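Local atomic coordinates of Methylcobalamin\: coenzyme M methyltransferase (Methanosarcina mazei, PDB entry 4AY7), a protein that probably catalyses zinc-dependent transfer of a methyl group from a methylated corrinoid to coenzyme M, a step of methane formation. Residues Glu60-Leu65 / Ile130-Glu135; Ala68-Ser73 / Glu142-Asp147; Thr85-Ala90 / Val158-Asp163; Asn250-Leu255 / Ala275-Glu280; Asp257-Gly262 / Glu280-Arg285. All blocks are in the same frame, centred on the assembly; numbering follows the deposited sequence.

Interaction 1 of 5, residues Glu60-Leu65 / Ile130-Glu135; sequences ELMAKL and IPVVLE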
# COMPACT_ATOMS: atom_id res chain seq x y z
N GLU A 60 3.43 17.37 -10.44
CA GLU A 60 2.17 18.10 -10.51
C GLU A 60 1.05 17.23 -11.03
O GLU A 60 -0.04 17.24 -10.48
CB GLU A 60 2.28 19.35 -11.34
CG GLU A 60 3.24 20.36 -10.75
CD GLU A 60 2.65 21.28 -9.70
OE1 GLU A 60 1.45 21.13 -9.24
OE2 GLU A 60 3.43 22.14 -9.26
N LEU A 61 1.29 16.44 -12.06
CA LEU A 61 0.26 15.48 -12.50
C LEU A 61 -0.02 14.34 -11.51
O LEU A 61 -1.18 13.92 -11.35
CB LEU A 61 0.56 14.94 -13.91
CG LEU A 61 0.68 15.95 -15.04
CD1 LEU A 61 1.22 15.21 -16.28
CD2 LEU A 61 -0.66 16.69 -15.31
N MET A 62 1.03 13.87 -10.83
CA MET A 62 0.85 12.90 -9.77
C MET A 62 -0.11 13.48 -8.68
O MET A 62 -1.09 12.81 -8.24
CB MET A 62 2.21 12.53 -9.16
CG MET A 62 2.16 11.44 -8.10
SD MET A 62 3.75 10.91 -7.48
CE MET A 62 4.32 9.84 -8.84
N ALA A 63 0.17 14.71 -8.24
CA ALA A 63 -0.66 15.40 -7.28
C ALA A 63 -2.12 15.50 -7.81
O ALA A 63 -3.09 15.14 -7.11
CB ALA A 63 -0.09 16.76 -6.98
N LYS A 64 -2.23 15.91 -9.06
CA LYS A 64 -3.51 16.25 -9.67
C LYS A 64 -4.38 15.01 -9.75
O LYS A 64 -5.55 15.07 -9.32
CB LYS A 64 -3.26 16.99 -11.01
CG LYS A 64 -4.44 17.72 -11.58
CD LYS A 64 -4.14 18.22 -12.98
CE LYS A 64 -5.32 19.03 -13.56
NZ LYS A 64 -5.11 19.37 -15.03
N LEU A 65 -3.84 13.86 -10.13
CA LEU A 65 -4.61 12.64 -10.18
C LEU A 65 -4.99 12.10 -8.79
O LEU A 65 -6.13 11.49 -8.61
CB LEU A 65 -3.89 11.58 -10.90
CG LEU A 65 -4.54 10.25 -11.12
CD1 LEU A 65 -5.85 10.37 -11.95
CD2 LEU A 65 -3.48 9.39 -11.79
N ILE A 130 12.16 9.37 -6.51
CA ILE A 130 11.95 9.69 -5.12
C ILE A 130 11.62 11.16 -4.99
O ILE A 130 10.63 11.55 -4.33
CB ILE A 130 13.11 9.21 -4.19
CG1 ILE A 130 13.00 7.67 -4.06
CG2 ILE A 130 12.96 9.79 -2.76
CD1 ILE A 130 14.11 7.03 -3.25
N PRO A 131 12.38 12.00 -5.63
CA PRO A 131 12.02 13.39 -5.53
C PRO A 131 10.67 13.81 -6.18
O PRO A 131 10.11 14.84 -5.77
CB PRO A 131 13.18 14.09 -6.28
CG PRO A 131 14.33 13.12 -6.21
CD PRO A 131 13.62 11.82 -6.43
N VAL A 132 10.14 13.04 -7.13
CA VAL A 132 8.80 13.31 -7.66
C VAL A 132 7.73 13.04 -6.56
O VAL A 132 6.82 13.88 -6.35
CB VAL A 132 8.47 12.41 -8.86
CG1 VAL A 132 7.13 12.77 -9.42
CG2 VAL A 132 9.47 12.65 -10.02
N VAL A 133 7.86 11.90 -5.88
CA VAL A 133 6.93 11.54 -4.83
C VAL A 133 6.99 12.52 -3.66
O VAL A 133 5.94 12.98 -3.22
CB VAL A 133 7.20 10.12 -4.30
CG1 VAL A 133 6.26 9.83 -3.11
CG2 VAL A 133 6.92 9.12 -5.45
N LEU A 134 8.19 12.91 -3.24
CA LEU A 134 8.28 13.85 -2.11
C LEU A 134 7.69 15.19 -2.48
O LEU A 134 6.99 15.81 -1.70
CB LEU A 134 9.73 13.98 -1.63
CG LEU A 134 10.37 12.64 -1.19
CD1 LEU A 134 11.76 12.91 -0.63
CD2 LEU A 134 9.52 11.88 -0.12
N GLU A 135 7.96 15.66 -3.65
CA GLU A 135 7.39 16.90 -4.08
C GLU A 135 5.85 16.83 -4.25
O GLU A 135 5.17 17.79 -3.96
CB GLU A 135 8.07 17.35 -5.36
CG GLU A 135 7.42 18.55 -5.99
CD GLU A 135 7.75 19.87 -5.28
OE1 GLU A 135 8.43 19.90 -4.19
OE2 GLU A 135 7.39 20.92 -5.88
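Met62 reaches out of helix 59-71 and lays its thioether against two consecutive valines, Val132 and Val133, of helix 130-144. The first two side-chain torsions are both extended, with CG anti to the backbone N (chi1 -176°), which carries the sulfur straight across to the neighbouring helix. A bend at chi3 (-77°) then turns the terminal methyl, and the two ends of the thioether find different partners. Met62 CE settles on Val132 CG1 at 4.1 Å, while Met62 SD lies 4.2 Å from Val133 CG2 and equally far from Val133 CA. The long chain of Met62 runs at a slant to both valines.

The two valines are turned differently. Val132 presents CG1, the branch anti to its backbone N. CB of Val133 points away from helix 59-71, and it is CG2, the branch anti to its carbonyl carbon, that still meets the sulfur. The backbones come nearest at the same place, with Met62 CA 8.0 Å from Val133 CA.

Pro81 and Ala136 add to the wall around Met62. Val133 packs on Val86 and on Tyr195 and Met199 of helix 178-202, and the Met62 and Val133 side chains are buried. At the outer margin Glu60 OE2 and Glu135 OE2 stand 5.3 Å apart; as like charges they probably disfavour closer approach, and Glu135 OE1 makes a weak, long ion pair with Lys138. Apolar side chains meshing between two neighbouring helices outside the parallel strands are what the helical layer of a TIM barrel is built from.

Interaction 2 of 5, residues Ala68-Ser73 / Glu142-Asp147; sequences ANHELS and EKVGPD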
# COMPACT_ATOMS: atom_id res chain seq x y z
N ALA A 68 -7.78 14.02 -7.30
CA ALA A 68 -9.00 13.81 -8.06
C ALA A 68 -9.78 12.66 -7.48
O ALA A 68 -11.03 12.76 -7.44
CB ALA A 68 -8.71 13.63 -9.57
N ASN A 69 -9.11 11.60 -7.00
CA ASN A 69 -9.79 10.47 -6.36
C ASN A 69 -9.91 10.68 -4.84
O ASN A 69 -9.88 9.70 -4.04
CB ASN A 69 -9.11 9.09 -6.65
CG ASN A 69 -10.07 7.91 -6.43
OD1 ASN A 69 -11.18 8.13 -5.91
ND2 ASN A 69 -9.70 6.69 -6.84
N HIS A 70 -9.94 11.97 -4.48
CA HIS A 70 -10.30 12.43 -3.17
C HIS A 70 -11.45 13.39 -3.34
O HIS A 70 -12.51 13.25 -2.73
CB HIS A 70 -9.10 13.11 -2.48
CG HIS A 70 -9.48 13.90 -1.29
ND1 HIS A 70 -10.12 13.35 -0.23
CD2 HIS A 70 -9.35 15.25 -1.01
CE1 HIS A 70 -10.38 14.31 0.69
NE2 HIS A 70 -9.91 15.48 0.21
N GLU A 71 -11.24 14.38 -4.17
CA GLU A 71 -12.21 15.44 -4.35
C GLU A 71 -13.48 15.00 -5.14
O GLU A 71 -14.56 15.40 -4.79
CB GLU A 71 -11.51 16.72 -4.86
CG GLU A 71 -10.60 17.28 -3.74
CD GLU A 71 -9.87 18.59 -4.04
OE1 GLU A 71 -10.12 19.22 -5.10
OE2 GLU A 71 -9.02 19.01 -3.19
N LEU A 72 -13.34 14.11 -6.12
CA LEU A 72 -14.47 13.59 -6.87
C LEU A 72 -15.09 12.30 -6.28
O LEU A 72 -16.29 12.00 -6.52
CB LEU A 72 -14.09 13.41 -8.35
CG LEU A 72 -13.90 14.73 -9.08
CD1 LEU A 72 -13.21 14.53 -10.41
CD2 LEU A 72 -15.25 15.41 -9.25
N SER A 73 -14.31 11.50 -5.52
CA SER A 73 -14.83 10.21 -5.08
C SER A 73 -15.38 10.22 -3.65
O SER A 73 -16.21 9.39 -3.32
CB SER A 73 -13.76 9.14 -5.13
OG SER A 73 -12.70 9.50 -4.22
N GLU A 142 -0.25 21.14 0.58
CA GLU A 142 -0.54 22.53 0.46
C GLU A 142 -1.97 22.73 -0.01
O GLU A 142 -2.59 23.69 0.38
CB GLU A 142 0.44 23.23 -0.53
CG GLU A 142 0.18 24.72 -0.63
CD GLU A 142 1.33 25.49 -1.28
OE1 GLU A 142 2.21 24.88 -2.00
OE2 GLU A 142 1.33 26.73 -1.08
N LYS A 143 -2.47 21.85 -0.86
CA LYS A 143 -3.82 22.03 -1.40
C LYS A 143 -4.91 21.61 -0.41
O LYS A 143 -5.94 22.27 -0.30
CB LYS A 143 -4.06 21.23 -2.65
CG LYS A 143 -5.09 21.94 -3.52
CD LYS A 143 -6.24 21.06 -3.94
CE LYS A 143 -7.24 21.87 -4.79
NZ LYS A 143 -7.73 20.97 -5.89
N VAL A 144 -4.75 20.47 0.22
CA VAL A 144 -5.79 19.98 1.13
C VAL A 144 -5.69 20.47 2.58
O VAL A 144 -6.68 20.39 3.34
CB VAL A 144 -5.83 18.45 1.16
CG1 VAL A 144 -6.06 17.93 -0.23
CG2 VAL A 144 -4.57 17.86 1.85
N GLY A 145 -4.52 20.98 2.98
CA GLY A 145 -4.39 21.47 4.33
C GLY A 145 -4.18 20.36 5.36
O GLY A 145 -3.96 19.15 5.00
N PRO A 146 -4.18 20.75 6.63
CA PRO A 146 -3.69 19.87 7.66
C PRO A 146 -4.69 18.79 8.06
O PRO A 146 -4.27 17.82 8.68
CB PRO A 146 -3.41 20.82 8.84
CG PRO A 146 -4.35 21.96 8.63
CD PRO A 146 -4.54 22.08 7.15
N ASP A 147 -5.96 18.93 7.68
CA ASP A 147 -7.01 18.03 8.19
C ASP A 147 -7.40 16.81 7.36
O ASP A 147 -8.28 16.04 7.79
CB ASP A 147 -8.26 18.85 8.50
CG ASP A 147 -8.00 19.90 9.60
OD1 ASP A 147 -7.06 19.77 10.45
OD2 ASP A 147 -8.80 20.85 9.64
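A salt bridge between Glu71 and Lys143 joins two helices of the outer layer of the TIM barrel near their C-terminal ends, just before the chain turns in toward strands 78-80 and 150-155. The two side chains approach from opposite directions, and the carboxylate receives the ammonium group at one oxygen: Lys143 NZ donates to Glu71 OE1 over 3.1 Å. The nitrogen arrives on the syn side of OE1, 23° out of the carboxylate plane. Glu71 is extended beyond CG, whereas the lysine chain bends twice. The turn at chi2 (-127°) places Lys143 CD 3.5 Å from Glu71 OE2, and the one at chi4 swings NZ to the carboxylate, so the last two methylenes of Lys143 also lie close to OE2. The pair sits at the surface, where water would be expected to weaken the electrostatic attraction.

Beneath the ion pair Val144 supplies the apolar part of the contact. Its CG1 methyl is 4.3 Å from His70 CD2 and the same distance from Glu71 OE2, while Leu67 of helix 59-71 packs on both Lys143 and Val144. Right after Val144 the chain leaves the helix at Gly145, with positive phi (79°). The His70 ring is held at ND1, which is hydrogen-bonded to the backbone O of Leu75.

Interaction 3 of 5, residues Thr85-Ala90 / Val158-Asp163; sequences TVLVEA and VTVASD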
# COMPACT_ATOMS: atom_id res chain seq x y z
N THR A 85 7.27 0.65 -7.77
CA THR A 85 8.61 0.64 -8.34
C THR A 85 9.49 1.84 -7.99
O THR A 85 10.72 1.86 -8.34
CB THR A 85 8.62 0.54 -9.93
OG1 THR A 85 8.10 1.75 -10.50
CG2 THR A 85 7.78 -0.66 -10.48
N VAL A 86 8.99 2.84 -7.30
CA VAL A 86 9.82 4.01 -7.08
C VAL A 86 11.14 3.71 -6.35
O VAL A 86 12.22 4.22 -6.71
CB VAL A 86 9.01 5.14 -6.39
CG1 VAL A 86 9.87 6.34 -5.96
CG2 VAL A 86 7.90 5.65 -7.31
N LEU A 87 11.04 2.97 -5.25
CA LEU A 87 12.18 2.73 -4.42
C LEU A 87 13.11 1.75 -5.15
O LEU A 87 14.32 1.91 -5.16
CB LEU A 87 11.73 2.20 -3.01
CG LEU A 87 12.90 1.80 -2.04
CD1 LEU A 87 13.85 3.01 -1.90
CD2 LEU A 87 12.34 1.30 -0.70
N VAL A 88 12.57 0.69 -5.73
CA VAL A 88 13.46 -0.31 -6.35
C VAL A 88 14.24 0.30 -7.53
O VAL A 88 15.44 -0.02 -7.74
CB VAL A 88 12.69 -1.59 -6.74
CG1 VAL A 88 12.23 -2.31 -5.45
CG2 VAL A 88 11.47 -1.31 -7.57
N GLU A 89 13.62 1.21 -8.25
CA GLU A 89 14.28 1.94 -9.27
C GLU A 89 15.37 2.85 -8.71
O GLU A 89 16.43 2.94 -9.33
CB GLU A 89 13.31 2.81 -10.02
CG GLU A 89 13.96 3.64 -11.10
CD GLU A 89 12.95 4.39 -11.96
OE1 GLU A 89 12.01 4.92 -11.39
OE2 GLU A 89 13.04 4.53 -13.21
N ALA A 90 15.09 3.57 -7.66
CA ALA A 90 16.13 4.37 -6.97
C ALA A 90 17.29 3.51 -6.47
O ALA A 90 18.44 3.91 -6.60
CB ALA A 90 15.50 5.19 -5.88
N VAL A 158 10.25 -6.97 1.51
CA VAL A 158 10.42 -8.28 0.92
C VAL A 158 10.46 -8.10 -0.61
O VAL A 158 11.31 -8.64 -1.33
CB VAL A 158 9.38 -9.27 1.37
CG1 VAL A 158 9.58 -10.66 0.74
CG2 VAL A 158 9.39 -9.34 2.90
N THR A 159 9.49 -7.36 -1.13
CA THR A 159 9.40 -7.12 -2.56
C THR A 159 10.61 -6.32 -3.08
O THR A 159 11.10 -6.63 -4.17
CB THR A 159 8.04 -6.46 -2.82
OG1 THR A 159 7.04 -7.44 -2.46
CG2 THR A 159 7.80 -6.05 -4.32
N VAL A 160 11.13 -5.38 -2.28
CA VAL A 160 12.32 -4.63 -2.66
C VAL A 160 13.52 -5.57 -2.73
O VAL A 160 14.26 -5.49 -3.70
CB VAL A 160 12.67 -3.50 -1.64
CG1 VAL A 160 14.06 -2.96 -1.91
CG2 VAL A 160 11.60 -2.41 -1.68
N ALA A 161 13.66 -6.50 -1.78
CA ALA A 161 14.79 -7.40 -1.82
C ALA A 161 14.71 -8.28 -3.07
O ALA A 161 15.70 -8.50 -3.75
CB ALA A 161 14.80 -8.30 -0.59
N SER A 162 13.51 -8.78 -3.33
CA SER A 162 13.24 -9.64 -4.47
C SER A 162 13.53 -8.94 -5.79
O SER A 162 14.10 -9.55 -6.74
CB SER A 162 11.78 -10.06 -4.44
OG SER A 162 11.54 -10.99 -5.47
N ASP A 163 13.18 -7.66 -5.86
CA ASP A 163 13.52 -6.85 -7.07
C ASP A 163 15.02 -6.52 -7.20
O ASP A 163 15.52 -6.40 -8.38
CB ASP A 163 12.69 -5.58 -7.17
CG ASP A 163 11.20 -5.87 -7.49
OD1 ASP A 163 10.84 -6.88 -8.15
OD2 ASP A 163 10.40 -4.99 -7.17
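Helix 86-90 and the 158-163 segment of helix 157-165 run in broadly the same direction, their short axes 9.7 Å apart at closest approach and crossing at -38°, and the backbones come nearest between Val88 and Val160, with CA atoms only 5.8 Å apart. Val88 does most of the touching. Its CG1 methyl, anti to the carbonyl carbon (chi1 -68°), pushes down onto the opposite backbone, 3.6 Å from Val160 CA, and also meets Val160 CG2 at 3.8 Å. The same methyl also lies against Asp163, 3.7 Å from OD2, so the carboxylate here borders hydrocarbon. Leu87 adds a second apolar touch: its CD2 reaches Val160 CG2 at 3.9 Å, the two side chains crossing at about a right angle.

Helix 178-202 lies against this pair, Ser192 touching Leu87 and Ala188 touching Val160. Glu155 hydrogen-bonds the backbone N of Val88, and Thr85 OG1 bonds the oxidised cysteine, 3-sulfinoalanine, at position 83. Each short helix follows a barrel strand, 78-80 or 150-155, so the packing joins two neighbouring strand-to-helix connections at the C-terminal end of the strands, the end at which TIM barrels carry their active sites.

Interaction 4 of 5, residues Asn250-Leu255 / Ala275-Glu280; sequences NVNPIL and AKKGKE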
# COMPACT_ATOMS: atom_id res chain seq x y z
N ASN A 250 -3.85 -15.19 -0.68
CA ASN A 250 -4.41 -16.08 0.38
C ASN A 250 -3.44 -16.04 1.59
O ASN A 250 -2.65 -16.95 1.77
CB ASN A 250 -4.50 -17.51 -0.20
CG ASN A 250 -5.08 -17.53 -1.63
OD1 ASN A 250 -6.29 -17.40 -1.80
ND2 ASN A 250 -4.22 -17.63 -2.65
N VAL A 251 -3.48 -14.95 2.35
CA VAL A 251 -2.61 -14.75 3.50
C VAL A 251 -3.11 -15.42 4.79
O VAL A 251 -2.46 -15.23 5.77
CB VAL A 251 -2.38 -13.24 3.81
CG1 VAL A 251 -1.62 -12.56 2.71
CG2 VAL A 251 -3.67 -12.47 4.07
N ASN A 252 -4.22 -16.18 4.82
CA ASN A 252 -4.61 -16.77 6.11
C ASN A 252 -3.50 -17.55 6.85
O ASN A 252 -3.44 -17.50 8.09
CB ASN A 252 -5.85 -17.63 6.01
CG ASN A 252 -7.11 -16.80 5.92
OD1 ASN A 252 -7.17 -15.71 6.46
ND2 ASN A 252 -8.05 -17.24 5.13
N PRO A 253 -2.61 -18.25 6.10
CA PRO A 253 -1.60 -19.07 6.83
C PRO A 253 -0.51 -18.25 7.53
O PRO A 253 0.18 -18.78 8.38
CB PRO A 253 -1.02 -19.97 5.76
CG PRO A 253 -2.03 -19.94 4.62
CD PRO A 253 -2.75 -18.63 4.68
N ILE A 254 -0.52 -16.94 7.31
CA ILE A 254 0.36 -16.02 7.96
C ILE A 254 -0.29 -14.82 8.55
O ILE A 254 0.41 -13.98 9.11
CB ILE A 254 1.46 -15.47 6.94
CG1 ILE A 254 0.87 -14.63 5.77
CG2 ILE A 254 2.39 -16.60 6.47
CD1 ILE A 254 1.92 -13.83 4.99
N LEU A 255 -1.62 -14.72 8.46
CA LEU A 255 -2.36 -13.60 9.01
C LEU A 255 -2.01 -13.33 10.46
O LEU A 255 -1.79 -12.19 10.82
CB LEU A 255 -3.87 -13.81 8.84
CG LEU A 255 -4.73 -12.60 9.11
CD1 LEU A 255 -4.24 -11.39 8.27
CD2 LEU A 255 -6.20 -12.94 8.79
N ALA A 275 -14.51 -10.08 6.93
CA ALA A 275 -13.86 -9.21 7.90
C ALA A 275 -14.01 -9.80 9.35
O ALA A 275 -13.05 -9.79 10.16
CB ALA A 275 -14.48 -7.81 7.81
N LYS A 276 -15.18 -10.35 9.67
CA LYS A 276 -15.43 -10.92 10.96
C LYS A 276 -14.40 -12.02 11.27
O LYS A 276 -13.82 -12.04 12.37
CB LYS A 276 -16.87 -11.43 11.02
CG LYS A 276 -17.26 -12.05 12.37
CD LYS A 276 -18.50 -12.92 12.21
CE LYS A 276 -18.61 -14.02 13.29
NZ LYS A 276 -18.26 -15.40 12.79
N LYS A 277 -14.08 -12.82 10.26
CA LYS A 277 -13.20 -13.91 10.46
C LYS A 277 -11.77 -13.34 10.66
O LYS A 277 -11.01 -13.73 11.62
CB LYS A 277 -13.26 -14.89 9.31
CG LYS A 277 -12.21 -15.97 9.40
CD LYS A 277 -12.15 -16.84 8.14
CE LYS A 277 -11.74 -18.28 8.56
NZ LYS A 277 -11.11 -19.15 7.51
N GLY A 278 -11.39 -12.41 9.78
CA GLY A 278 -10.09 -11.77 9.93
C GLY A 278 -9.89 -11.15 11.32
O GLY A 278 -8.78 -11.26 11.92
N LYS A 279 -10.93 -10.49 11.83
CA LYS A 279 -10.85 -9.82 13.16
C LYS A 279 -10.65 -10.85 14.25
O LYS A 279 -9.96 -10.58 15.25
CB LYS A 279 -12.06 -8.90 13.44
CG LYS A 279 -12.13 -7.68 12.53
CD LYS A 279 -11.12 -6.57 12.91
CE LYS A 279 -11.63 -5.89 14.17
NZ LYS A 279 -10.71 -4.85 14.63
N GLU A 280 -11.24 -12.03 14.09
CA GLU A 280 -11.09 -13.11 15.07
C GLU A 280 -9.64 -13.60 15.14
O GLU A 280 -9.12 -13.84 16.23
CB GLU A 280 -12.00 -14.32 14.81
CG GLU A 280 -13.50 -14.12 15.19
CD GLU A 280 -14.36 -15.39 14.94
OE1 GLU A 280 -13.76 -16.52 14.93
OE2 GLU A 280 -15.62 -15.28 14.74
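Asn252 ND2 is hydrogen-bonded to the backbone O of Ile272, and Lys277 NZ comes within 4.3 Å of that same amide nitrogen from helix 275-282. The approach of the lysine is only a proximity: both nitrogens carry protons to give, and no hydrogen bond spans the two segments. Lys277 leaves its backbone with CG anti to N (chi1 172°) and stretches along the outer surface toward Asn252.

Deeper in, the contact turns apolar. Leu255 CD2 packs on Gly278 CA at 4.2 Å, and these two residues also mark the nearest approach of the backbones, their CA atoms 8.0 Å apart. With no side chain on Gly278, the methyl lies directly against the main chain of the helix. Val281 and Ile282, further along helix 275-282, flank Leu255 as well.

The other lysines of this helix find acids instead. Lys276 NZ makes a weak salt bridge of 3.3 Å with Glu280 OE2, one turn on, and Lys279 pairs with Asp319. Helices 252-259 and 275-282 are neighbours in the TIM barrel's outer layer, and the first follows the strand that ends at His246, a zinc ligand whose side chain is about 10 Å from that of Leu255. What holds the two segments together here is mainly the van der Waals packing of Leu255 on Gly278, while the amide of Asn252 is held by the loop before the second helix and the charged end of Lys277 lies on the exposed, outer part of the contact.

Interaction 5 of 5, residues Asp257-Gly262 / Glu280-Arg285; sequences DMADCG and EVIGTR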
# COMPACT_ATOMS: atom_id res chain seq x y z
N ASP A 257 0.71 -14.12 12.05
CA ASP A 257 2.13 -13.68 12.03
C ASP A 257 2.21 -12.24 11.55
O ASP A 257 2.97 -11.48 12.13
CB ASP A 257 2.96 -14.59 11.17
CG ASP A 257 2.94 -16.02 11.63
OD1 ASP A 257 3.42 -16.21 12.75
OD2 ASP A 257 2.46 -16.93 10.89
N MET A 258 1.42 -11.85 10.55
CA MET A 258 1.35 -10.46 10.15
C MET A 258 0.97 -9.55 11.30
O MET A 258 1.46 -8.43 11.42
CB MET A 258 0.32 -10.31 9.02
CG MET A 258 0.79 -10.94 7.67
SD MET A 258 -0.50 -11.02 6.42
CE MET A 258 -0.88 -9.27 6.27
N ALA A 259 0.02 -10.04 12.15
CA ALA A 259 -0.48 -9.27 13.25
C ALA A 259 0.55 -9.05 14.33
O ALA A 259 0.38 -8.15 15.13
CB ALA A 259 -1.78 -9.90 13.83
N ASP A 260 1.60 -9.87 14.35
CA ASP A 260 2.76 -9.68 15.24
C ASP A 260 3.88 -8.77 14.68
O ASP A 260 4.93 -8.66 15.34
CB ASP A 260 3.38 -11.06 15.54
CG ASP A 260 2.53 -11.96 16.40
OD1 ASP A 260 1.75 -11.48 17.25
OD2 ASP A 260 2.64 -13.20 16.25
N CYS A 261 3.70 -8.12 13.50
CA CYS A 261 4.84 -7.41 12.86
C CYS A 261 4.92 -5.95 13.29
O CYS A 261 5.84 -5.25 12.88
CB CYS A 261 4.82 -7.49 11.37
SG CYS A 261 5.06 -9.14 10.65
N GLY A 262 3.97 -5.48 14.09
CA GLY A 262 4.05 -4.12 14.59
C GLY A 262 3.44 -3.01 13.78
O GLY A 262 3.59 -1.84 14.14
N GLU A 280 -11.24 -12.03 14.09
CA GLU A 280 -11.09 -13.11 15.07
C GLU A 280 -9.64 -13.60 15.14
O GLU A 280 -9.12 -13.84 16.23
CB GLU A 280 -12.00 -14.32 14.81
CG GLU A 280 -13.50 -14.12 15.19
CD GLU A 280 -14.36 -15.39 14.94
OE1 GLU A 280 -13.76 -16.52 14.93
OE2 GLU A 280 -15.62 -15.28 14.74
N VAL A 281 -9.01 -13.71 13.96
CA VAL A 281 -7.60 -14.17 13.88
C VAL A 281 -6.66 -13.14 14.50
O VAL A 281 -5.81 -13.49 15.32
CB VAL A 281 -7.20 -14.50 12.45
CG1 VAL A 281 -5.69 -14.80 12.37
CG2 VAL A 281 -8.01 -15.64 11.90
N ILE A 282 -6.83 -11.88 14.19
CA ILE A 282 -5.89 -10.90 14.63
C ILE A 282 -6.13 -10.34 16.00
O ILE A 282 -5.18 -9.87 16.61
CB ILE A 282 -5.71 -9.76 13.56
CG1 ILE A 282 -6.86 -8.76 13.59
CG2 ILE A 282 -5.47 -10.37 12.18
CD1 ILE A 282 -6.81 -7.68 12.52
N GLY A 283 -7.37 -10.40 16.52
CA GLY A 283 -7.59 -10.17 17.94
C GLY A 283 -7.35 -8.72 18.23
O GLY A 283 -7.92 -7.84 17.58
N THR A 284 -6.55 -8.43 19.23
CA THR A 284 -6.29 -7.03 19.64
C THR A 284 -4.94 -6.50 19.00
O THR A 284 -4.53 -5.38 19.18
CB THR A 284 -6.16 -6.99 21.18
OG1 THR A 284 -4.94 -7.64 21.59
CG2 THR A 284 -7.34 -7.77 21.84
N ARG A 285 -4.29 -7.33 18.23
CA ARG A 285 -2.89 -7.07 17.86
C ARG A 285 -2.71 -6.08 16.71
O ARG A 285 -1.66 -5.44 16.58
CB ARG A 285 -2.18 -8.39 17.57
CG ARG A 285 -1.87 -9.16 18.84
CD ARG A 285 -1.29 -10.50 18.47
NE ARG A 285 -2.25 -11.33 17.77
CZ ARG A 285 -2.00 -12.22 16.81
NH1 ARG A 285 -0.78 -12.43 16.40
NH2 ARG A 285 -2.96 -12.96 16.28
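Arg285 lays one face of its guanidinium group over the methyl of Ala259, whose CB sits 3.7 Å from the plane and beneath its centre. Ala259 and Arg285 bury the most surface here, and their CA atoms are 5.6 Å apart. A bend at chi3 (-65°) swings the guanidinium back over the alanine; lower down, Arg285 CB touches Ala259 O at 3.5 Å. The methyl carbon, Ala259 CB, also meets Ile282 CB at 3.9 Å.

Asp260 takes the edge of the same group. Arg285 NH1 donates to Asp260 OD1 over 2.8 Å at 158°, a salt bridge in which the oxygen lies close to the guanidinium plane but is itself approached from above the carboxylate plane, the two planes standing 54° apart. Both helices, 252-259 and 275-282, end here and lead into the next barrel strands of the TIM fold, 265-267 and 287-292. A type II' turn from Ile282 to Arg285, with Gly283 at positive phi, brings the arginine round to face Ala259. Asp260 OD2 has a second salt bridge with Lys229 of helix 221-238. At the other amino group, Arg285 NH2 is hydrogen-bonded to Ser256 OG and, weakly and near the guanidinium plane, to Val281 O at 3.1 Å.

In the fold
From the N terminus, helix 59-71 is the first partner: interaction 1 closes a loop of 64 residues onto helix 130-144, and interaction 2 joins the same two helices further along, so the two loops cross. Interaction 3 crosses both, linking the segments that follow strands 78-80 and 150-155; it touches interaction 1 where Ile130 and Val133 pack on Val86 and Ala90. Interactions 4 and 5 open only after the first three have closed, with loops of 19 and 17 residues around strand 265-267, and cross each other; they share Glu280 and pair helices 252-259 and 275-282. Interactions 1 and 5 lie on opposite sides of the chain's centre, their own centres about 33 Å apart.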